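Local coordinates for non-toxic crystal protein (Bacillus thuringiensis, PDB 2D42) that is of unknown function but is a non-toxic parasporal crystal protein that closely resembles beta-pore-forming toxins in structure, at residues A[51-56]-A[110-115]; A[64-69]-A[243-248]; A[116-121]-A[226-231]. One frame throughout, in Å; residues are numbered along the deposited sequence.

Interaction 1. Residues A[51-56]-A[110-115]; sequences DPVNHI and EQVGLS
Gln111 lies alongside Pro52, the two side chains pointing the same way, and spreads its carboxamide over the start of the proline. NE2 of Gln111 comes within 3.1 Å of Pro52 N, but neither nitrogen can accept, so the two only touch; the amide's hydrogen bond goes to Thr50 O. The chain gets there with CG anti to the carbonyl carbon (chi1 -81°) and is extended beyond it. Two waters bridge the gap. One donates to Asp51 O at 2.6 Å and accepts from Gln111 N at 3.0 Å; the other accepts from Val53 N and donates to Gln111 OE1 at 2.9 Å. Both ends of the carboxamide are thus used, which should limit its rotation. Residues 110-113 make the turn of the hairpin between strands 101-109 and 114-122, where Gly113 and Leu114 form a G1 beta bulge opposite the last residue of the first strand, Gly113 having positive phi. One residue on from Gln111, CG1 of Val112 touches both methyls of Val53, CG1 and CG2, at 3.7 Å each. The valines meet at a slant, and Glu159 and Leu234 of the long sheet touch both of them.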
loop_
_atom_site.group_PDB
_atom_site.type_symbol
_atom_site.label_atom_id
_atom_site.label_comp_id
_atom_site.label_asym_id
_atom_site.label_seq_id
_atom_site.Cartn_x
_atom_site.Cartn_y
_atom_site.Cartn_z
ATOM N N ASP A 51 -14.566 -2.573 11.825
ATOM C CA ASP A 51 -14.011 -1.905 13.003
ATOM C C ASP A 51 -14.833 -0.690 13.415
ATOM O O ASP A 51 -15.442 -0.029 12.579
ATOM C CB ASP A 51 -12.572 -1.420 12.750
ATOM C CG ASP A 51 -11.620 -2.537 12.391
ATOM O OD1 ASP A 51 -10.461 -2.483 12.853
ATOM O OD2 ASP A 51 -12.011 -3.453 11.638
ATOM N N PRO A 52 -14.850 -0.377 14.720
ATOM C CA PRO A 52 -15.599 0.773 15.230
ATOM C C PRO A 52 -14.858 2.052 14.851
ATOM O O PRO A 52 -13.667 2.018 14.567
ATOM C CB PRO A 52 -15.593 0.540 16.739
ATOM C CG PRO A 52 -14.259 -0.089 16.959
ATOM C CD PRO A 52 -14.191 -1.101 15.821
ATOM N N VAL A 53 -15.560 3.175 14.839
ATOM C CA VAL A 53 -14.930 4.442 14.509
ATOM C C VAL A 53 -14.763 5.216 15.801
ATOM O O VAL A 53 -15.422 4.904 16.796
ATOM C CB VAL A 53 -15.802 5.279 13.545
ATOM C CG1 VAL A 53 -16.079 4.485 12.277
ATOM C CG2 VAL A 53 -17.103 5.679 14.227
ATOM N N ASN A 54 -13.857 6.191 15.797
ATOM C CA ASN A 54 -13.638 7.038 16.961
ATOM C C ASN A 54 -14.090 8.432 16.570
ATOM O O ASN A 54 -13.884 8.855 15.435
ATOM C CB ASN A 54 -12.157 7.112 17.356
ATOM C CG ASN A 54 -11.641 5.823 17.960
ATOM O OD1 ASN A 54 -12.396 5.040 18.529
ATOM N ND2 ASN A 54 -10.338 5.614 17.865
ATOM N N HIS A 55 -14.712 9.132 17.507
ATOM C CA HIS A 55 -15.182 10.490 17.278
ATOM C C HIS A 55 -14.171 11.429 17.917
ATOM O O HIS A 55 -14.092 11.534 19.139
ATOM C CB HIS A 55 -16.566 10.683 17.901
ATOM C CG HIS A 55 -17.699 10.382 16.969
ATOM N ND1 HIS A 55 -17.721 9.271 16.153
ATOM C CD2 HIS A 55 -18.848 11.054 16.720
ATOM C CE1 HIS A 55 -18.832 9.274 15.439
ATOM N NE2 HIS A 55 -19.535 10.346 15.764
ATOM N N ILE A 56 -13.394 12.092 17.070
ATOM C CA ILE A 56 -12.349 13.009 17.498
ATOM C C ILE A 56 -12.782 14.475 17.453
ATOM O O ILE A 56 -13.230 14.968 16.416
ATOM C CB ILE A 56 -11.112 12.857 16.593
ATOM C CG1 ILE A 56 -10.637 11.405 16.618
ATOM C CG2 ILE A 56 -10.004 13.799 17.043
ATOM C CD1 ILE A 56 -9.531 11.120 15.636
ATOM N N GLU A 110 -18.612 -0.264 7.401
ATOM C CA GLU A 110 -19.922 -0.781 7.756
ATOM C C GLU A 110 -20.590 -0.193 8.994
ATOM O O GLU A 110 -21.806 -0.007 8.998
ATOM C CB GLU A 110 -19.825 -2.294 7.888
ATOM C CG GLU A 110 -21.136 -3.017 8.073
ATOM C CD GLU A 110 -20.956 -4.510 7.899
ATOM O OE1 GLU A 110 -21.223 -5.018 6.788
ATOM O OE2 GLU A 110 -20.524 -5.170 8.867
ATOM N N GLN A 111 -19.813 0.106 10.031
ATOM C CA GLN A 111 -20.391 0.655 11.253
ATOM C C GLN A 111 -20.971 2.053 11.114
ATOM O O GLN A 111 -21.762 2.476 11.952
ATOM C CB GLN A 111 -19.373 0.633 12.397
ATOM C CG GLN A 111 -19.260 -0.731 13.059
ATOM C CD GLN A 111 -18.768 -0.650 14.490
ATOM O OE1 GLN A 111 -19.292 0.124 15.297
ATOM N NE2 GLN A 111 -17.763 -1.455 14.818
ATOM N N VAL A 112 -20.580 2.780 10.071
ATOM C CA VAL A 112 -21.124 4.112 9.874
ATOM C C VAL A 112 -21.745 4.254 8.489
ATOM O O VAL A 112 -22.272 5.308 8.141
ATOM C CB VAL A 112 -20.049 5.205 10.086
ATOM C CG1 VAL A 112 -19.642 5.242 11.566
ATOM C CG2 VAL A 112 -18.829 4.932 9.198
ATOM N N GLY A 113 -21.687 3.180 7.706
ATOM C CA GLY A 113 -22.261 3.198 6.372
ATOM C C GLY A 113 -21.622 4.212 5.441
ATOM O O GLY A 113 -22.305 4.837 4.637
ATOM N N LEU A 114 -20.306 4.363 5.528
ATOM C CA LEU A 114 -19.612 5.329 4.688
ATOM C C LEU A 114 -18.358 4.735 4.057
ATOM O O LEU A 114 -17.613 4.001 4.707
ATOM C CB LEU A 114 -19.228 6.541 5.532
ATOM C CG LEU A 114 -19.421 7.942 4.959
ATOM C CD1 LEU A 114 -20.845 8.120 4.453
ATOM C CD2 LEU A 114 -19.117 8.954 6.038
ATOM N N SER A 115 -18.126 5.047 2.785
ATOM C CA SER A 115 -16.923 4.556 2.130
ATOM C C SER A 115 -15.806 5.549 2.399
ATOM O O SER A 115 -16.058 6.728 2.646
ATOM C CB SER A 115 -17.134 4.411 0.617
ATOM O OG SER A 115 -17.986 3.312 0.354
HETATM O O HOH W 1 -16.845 0.040 10.334
HETATM O O HOH W 2 -18.354 2.855 15.674
#

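Interaction 2. Residues A[64-69]-A[243-248]; sequences TNTTSN and EPLPGH
Asn65, whose backbone O meets Leu245 CD1 at 3.6 Å, carries a flat carboxamide gripped at both ends. At OD1, the hydroxyl of Thr67 donates within the carbonyl plane, on a lone pair, with OG1 2.5 Å from OD1 of Asn65. Thr67 N reaches Asn65 OD1 at 2.7 Å from above the plane, 38° out of it. At the other end ND2 of Asn65 donates to Asn69 O at 2.7 Å, close to the amide plane, and to Val146 O as well. The other flat group, the His248 imidazole, has the carbonyl carbon of Leu245 at its edge, in plane, and stacks with Phe149.

The bond from Thr67 N makes an Asx turn, and Thr67 OG1, accepting from Asn69 N at 3.1 Å, adds an ST turn; together they fold the chain back as it leaves strand 54-65. The Asn65 side chain stands with CG anti to the backbone N (chi1 176°), which carries the amide over the turn, and with four bonds on a buried group, two at OD1 and two at ND2, its rotation should be well fixed.

Leu245 alone brings segment 243-248 to this turn. Its CG is anti to the carbonyl carbon (chi1 -57°), and the fork spreads over strand 54-65: CD2 lies 4.0 Å from Thr64 CG2, while CD1 rests against the carbonyl of Asn65 and comes within 4.3 Å of Thr66 CG2. No hydrogen bond passes between the segments. Strand 150-185 runs between them, with His150 bonded to the backbone of Asn65 and Arg151 to that of Glu243. Arg151 also forms a salt bridge with Glu243 OE1 and touches the side chains of Thr64 and Leu245.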
loop_
_atom_site.group_PDB
_atom_site.type_symbol
_atom_site.label_atom_id
_atom_site.label_comp_id
_atom_site.label_asym_id
_atom_site.label_seq_id
_atom_site.Cartn_x
_atom_site.Cartn_y
_atom_site.Cartn_z
ATOM N N THR A 64 -20.507 34.257 21.814
ATOM C CA THR A 64 -21.391 34.697 22.879
ATOM C C THR A 64 -22.155 35.965 22.536
ATOM O O THR A 64 -21.569 36.948 22.091
ATOM C CB THR A 64 -20.609 34.965 24.160
ATOM O OG1 THR A 64 -19.832 33.812 24.495
ATOM C CG2 THR A 64 -21.564 35.293 25.305
ATOM N N ASN A 65 -23.466 35.943 22.745
ATOM C CA ASN A 65 -24.277 37.126 22.476
ATOM C C ASN A 65 -24.717 37.729 23.800
ATOM O O ASN A 65 -25.628 37.220 24.459
ATOM C CB ASN A 65 -25.503 36.776 21.637
ATOM C CG ASN A 65 -26.418 37.972 21.427
ATOM O OD1 ASN A 65 -26.090 39.090 21.819
ATOM N ND2 ASN A 65 -27.565 37.740 20.809
ATOM N N THR A 66 -24.056 38.808 24.200
ATOM C CA THR A 66 -24.400 39.464 25.450
ATOM C C THR A 66 -25.366 40.621 25.213
ATOM O O THR A 66 -25.501 41.502 26.052
ATOM C CB THR A 66 -23.141 39.993 26.160
ATOM O OG1 THR A 66 -22.565 41.052 25.389
ATOM C CG2 THR A 66 -22.110 38.872 26.317
ATOM N N THR A 67 -26.040 40.615 24.070
ATOM C CA THR A 67 -26.977 41.683 23.749
ATOM C C THR A 67 -28.430 41.267 23.924
ATOM O O THR A 67 -28.735 40.110 24.222
ATOM C CB THR A 67 -26.822 42.172 22.302
ATOM O OG1 THR A 67 -27.388 41.208 21.407
ATOM C CG2 THR A 67 -25.353 42.382 21.961
ATOM N N SER A 68 -29.323 42.233 23.726
ATOM C CA SER A 68 -30.754 42.012 23.854
ATOM C C SER A 68 -31.311 41.660 22.491
ATOM O O SER A 68 -32.503 41.397 22.339
ATOM C CB SER A 68 -31.436 43.279 24.371
ATOM O OG SER A 68 -31.238 44.351 23.465
ATOM N N ASN A 69 -30.443 41.660 21.491
ATOM C CA ASN A 69 -30.878 41.341 20.145
ATOM C C ASN A 69 -30.220 40.088 19.593
ATOM O O ASN A 69 -29.055 39.814 19.869
ATOM C CB ASN A 69 -30.605 42.526 19.218
ATOM C CG ASN A 69 -31.421 43.750 19.592
ATOM O OD1 ASN A 69 -32.651 43.727 19.546
ATOM N ND2 ASN A 69 -30.740 44.820 19.970
ATOM N N GLU A 243 -27.190 27.948 24.555
ATOM C CA GLU A 243 -27.738 28.014 25.900
ATOM C C GLU A 243 -27.755 29.431 26.455
ATOM O O GLU A 243 -26.945 30.274 26.067
ATOM C CB GLU A 243 -26.939 27.093 26.826
ATOM C CG GLU A 243 -25.467 27.437 26.918
ATOM C CD GLU A 243 -24.641 26.318 27.528
ATOM O OE1 GLU A 243 -23.426 26.521 27.742
ATOM O OE2 GLU A 243 -25.202 25.232 27.791
ATOM N N PRO A 244 -28.687 29.709 27.379
ATOM C CA PRO A 244 -28.802 31.035 27.987
ATOM C C PRO A 244 -27.667 31.331 28.958
ATOM O O PRO A 244 -27.127 30.430 29.603
ATOM C CB PRO A 244 -30.156 30.972 28.687
ATOM C CG PRO A 244 -30.217 29.542 29.133
ATOM C CD PRO A 244 -29.735 28.807 27.893
ATOM N N LEU A 245 -27.307 32.604 29.050
ATOM C CA LEU A 245 -26.258 33.029 29.956
ATOM C C LEU A 245 -26.878 33.159 31.346
ATOM O O LEU A 245 -28.050 33.508 31.477
ATOM C CB LEU A 245 -25.702 34.382 29.509
ATOM C CG LEU A 245 -25.164 34.443 28.077
ATOM C CD1 LEU A 245 -24.793 35.871 27.741
ATOM C CD2 LEU A 245 -23.961 33.522 27.937
ATOM N N PRO A 246 -26.100 32.872 32.400
ATOM C CA PRO A 246 -26.586 32.962 33.780
ATOM C C PRO A 246 -27.509 34.163 34.005
ATOM O O PRO A 246 -27.149 35.301 33.699
ATOM C CB PRO A 246 -25.294 33.062 34.580
ATOM C CG PRO A 246 -24.382 32.156 33.814
ATOM C CD PRO A 246 -24.665 32.528 32.370
ATOM N N GLY A 247 -28.703 33.897 34.530
ATOM C CA GLY A 247 -29.661 34.959 34.785
ATOM C C GLY A 247 -30.619 35.167 33.625
ATOM O O GLY A 247 -31.231 36.229 33.493
ATOM N N HIS A 248 -30.747 34.145 32.785
ATOM C CA HIS A 248 -31.626 34.204 31.622
ATOM C C HIS A 248 -32.210 32.821 31.347
ATOM O O HIS A 248 -31.803 31.836 31.965
ATOM C CB HIS A 248 -30.841 34.696 30.400
ATOM C CG HIS A 248 -30.249 36.064 30.571
ATOM N ND1 HIS A 248 -31.011 37.212 30.550
ATOM C CD2 HIS A 248 -28.974 36.462 30.794
ATOM C CE1 HIS A 248 -30.230 38.259 30.754
ATOM N NE2 HIS A 248 -28.990 37.831 30.904
#

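Interaction 3. Residues A[116-121]-A[226-231]; sequences GRIAFE and GTISGQ
No polar bond joins Ile118 and Phe120 to Ile228; among the polar bonds beside them, Ala119 O accepts from Thr85 OG1 and Glu121 O from Ser87 OG. The contact itself is apolar and buried. CG2 of Ile228 sits over one face of the Phe120 ring, 3.5 Å above its plane and offset toward the rim, with CE1 of Phe120 nearest at 3.6 Å. Its line to the ring centroid, 3.9 Å long, leans 25° from the normal, a CH-pi contact. The two side chains cross at about a right angle. Ile228 holds CG1 between the backbone N and carbonyl carbon (chi1 59°) and CG2 anti to the carbonyl carbon, which sends CG2 to the Phe120 ring and the CG1 arm to Ile118. CD1 at the end of that arm meets CD1 of Ile118 tip to tip at 3.7 Å; one isoleucine therefore serves both residues. Side chains of two sheets meeting face to face here is consistent with beta-sandwich packing. On one side stands the small sheet, where strand 114-122 pairs with 101-109 and Tyr103 meets the Phe120 ring; on the other, strand 219-244 lies between strands 71-94 and 150-185, with Ser87 and Thr167 against Ile228.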
loop_
_atom_site.group_PDB
_atom_site.type_symbol
_atom_site.label_atom_id
_atom_site.label_comp_id
_atom_site.label_asym_id
_atom_site.label_seq_id
_atom_site.Cartn_x
_atom_site.Cartn_y
_atom_site.Cartn_z
ATOM N N GLY A 116 -14.581 5.045 2.375
ATOM C CA GLY A 116 -13.397 5.863 2.566
ATOM C C GLY A 116 -12.292 5.313 1.659
ATOM O O GLY A 116 -12.006 4.119 1.678
ATOM N N ARG A 117 -11.685 6.164 0.842
ATOM C CA ARG A 117 -10.616 5.700 -0.045
ATOM C C ARG A 117 -9.296 5.876 0.693
ATOM O O ARG A 117 -8.931 6.990 1.039
ATOM C CB ARG A 117 -10.579 6.527 -1.339
ATOM C CG ARG A 117 -9.704 5.916 -2.443
ATOM C CD ARG A 117 -9.587 6.832 -3.672
ATOM N NE ARG A 117 -8.451 7.739 -3.538
ATOM C CZ ARG A 117 -8.519 9.068 -3.596
ATOM N NH1 ARG A 117 -9.681 9.680 -3.791
ATOM N NH2 ARG A 117 -7.412 9.786 -3.445
ATOM N N ILE A 118 -8.588 4.783 0.949
ATOM C CA ILE A 118 -7.312 4.885 1.643
ATOM C C ILE A 118 -6.175 4.828 0.630
ATOM O O ILE A 118 -6.361 4.393 -0.510
ATOM C CB ILE A 118 -7.083 3.731 2.637
ATOM C CG1 ILE A 118 -6.957 2.410 1.871
ATOM C CG2 ILE A 118 -8.215 3.676 3.668
ATOM C CD1 ILE A 118 -6.339 1.313 2.683
ATOM N N ALA A 119 -5.001 5.269 1.067
ATOM C CA ALA A 119 -3.804 5.260 0.241
ATOM C C ALA A 119 -2.713 4.674 1.121
ATOM O O ALA A 119 -2.681 4.924 2.337
ATOM C CB ALA A 119 -3.432 6.683 -0.184
ATOM N N PHE A 120 -1.849 3.863 0.520
ATOM C CA PHE A 120 -0.749 3.263 1.253
ATOM C C PHE A 120 0.432 2.949 0.347
ATOM O O PHE A 120 0.304 2.946 -0.889
ATOM C CB PHE A 120 -1.225 2.003 1.997
ATOM C CG PHE A 120 -1.712 0.881 1.105
ATOM C CD1 PHE A 120 -0.881 -0.199 0.809
ATOM C CD2 PHE A 120 -3.016 0.866 0.628
ATOM C CE1 PHE A 120 -1.345 -1.280 0.059
ATOM C CE2 PHE A 120 -3.495 -0.207 -0.125
ATOM C CZ PHE A 120 -2.658 -1.287 -0.409
ATOM N N GLU A 121 1.593 2.736 0.961
ATOM C CA GLU A 121 2.797 2.404 0.213
ATOM C C GLU A 121 3.325 1.084 0.744
ATOM O O GLU A 121 3.071 0.712 1.899
ATOM C CB GLU A 121 3.871 3.483 0.374
ATOM C CG GLU A 121 3.515 4.819 -0.232
ATOM C CD GLU A 121 4.642 5.833 -0.102
ATOM O OE1 GLU A 121 5.494 5.671 0.795
ATOM O OE2 GLU A 121 4.670 6.803 -0.887
ATOM N N GLY A 226 0.140 -9.831 1.661
ATOM C CA GLY A 226 0.643 -8.929 2.679
ATOM C C GLY A 226 -0.478 -8.502 3.618
ATOM O O GLY A 226 -1.510 -9.165 3.712
ATOM N N THR A 227 -0.277 -7.393 4.315
ATOM C CA THR A 227 -1.293 -6.866 5.217
ATOM C C THR A 227 -1.126 -5.353 5.264
ATOM O O THR A 227 -0.068 -4.832 4.922
ATOM C CB THR A 227 -1.129 -7.397 6.668
ATOM O OG1 THR A 227 0.139 -6.982 7.178
ATOM C CG2 THR A 227 -1.211 -8.912 6.714
ATOM N N ILE A 228 -2.184 -4.651 5.658
ATOM C CA ILE A 228 -2.133 -3.202 5.798
ATOM C C ILE A 228 -3.018 -2.863 6.980
ATOM O O ILE A 228 -3.960 -3.588 7.282
ATOM C CB ILE A 228 -2.688 -2.439 4.579
ATOM C CG1 ILE A 228 -4.145 -2.832 4.334
ATOM C CG2 ILE A 228 -1.815 -2.683 3.356
ATOM C CD1 ILE A 228 -4.807 -2.013 3.255
ATOM N N SER A 229 -2.709 -1.764 7.651
ATOM C CA SER A 229 -3.499 -1.328 8.784
ATOM C C SER A 229 -3.374 0.177 8.838
ATOM O O SER A 229 -2.377 0.737 8.384
ATOM C CB SER A 229 -2.965 -1.945 10.078
ATOM O OG SER A 229 -1.686 -1.424 10.371
ATOM N N GLY A 230 -4.387 0.845 9.372
ATOM C CA GLY A 230 -4.309 2.288 9.458
ATOM C C GLY A 230 -5.599 2.955 9.866
ATOM O O GLY A 230 -6.563 2.301 10.265
ATOM N N GLN A 231 -5.611 4.273 9.762
ATOM C CA GLN A 231 -6.785 5.055 10.116
ATOM C C GLN A 231 -7.028 6.106 9.056
ATOM O O GLN A 231 -6.112 6.478 8.324
ATOM C CB GLN A 231 -6.566 5.733 11.465
ATOM C CG GLN A 231 -6.428 4.757 12.613
ATOM C CD GLN A 231 -5.859 5.404 13.861
ATOM O OE1 GLN A 231 -6.142 4.971 14.983
ATOM N NE2 GLN A 231 -5.041 6.434 13.676
#

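How the interactions relate
The three contacts are spread along an elongated, mostly beta chain. Interactions 1 and 3, their centres about 15 Å apart, adjoin in sequence and share strand 114-122, so the small sheet meets the long one at its surface turn and again in the buried core. Interaction 2 lies at one end of the molecule, its centre about 37 Å from that of interaction 1 and 48 Å from that of interaction 3. Along the chain interaction 1 closes before interaction 3 opens, interaction 3 is nested inside interaction 2, and interactions 1 and 2 alternate their segments. Strands 54-65 and 219-244, which interaction 2 shares with 1 and 3 respectively, connect middle and end, consistent with the resemblance to beta-pore-forming toxins.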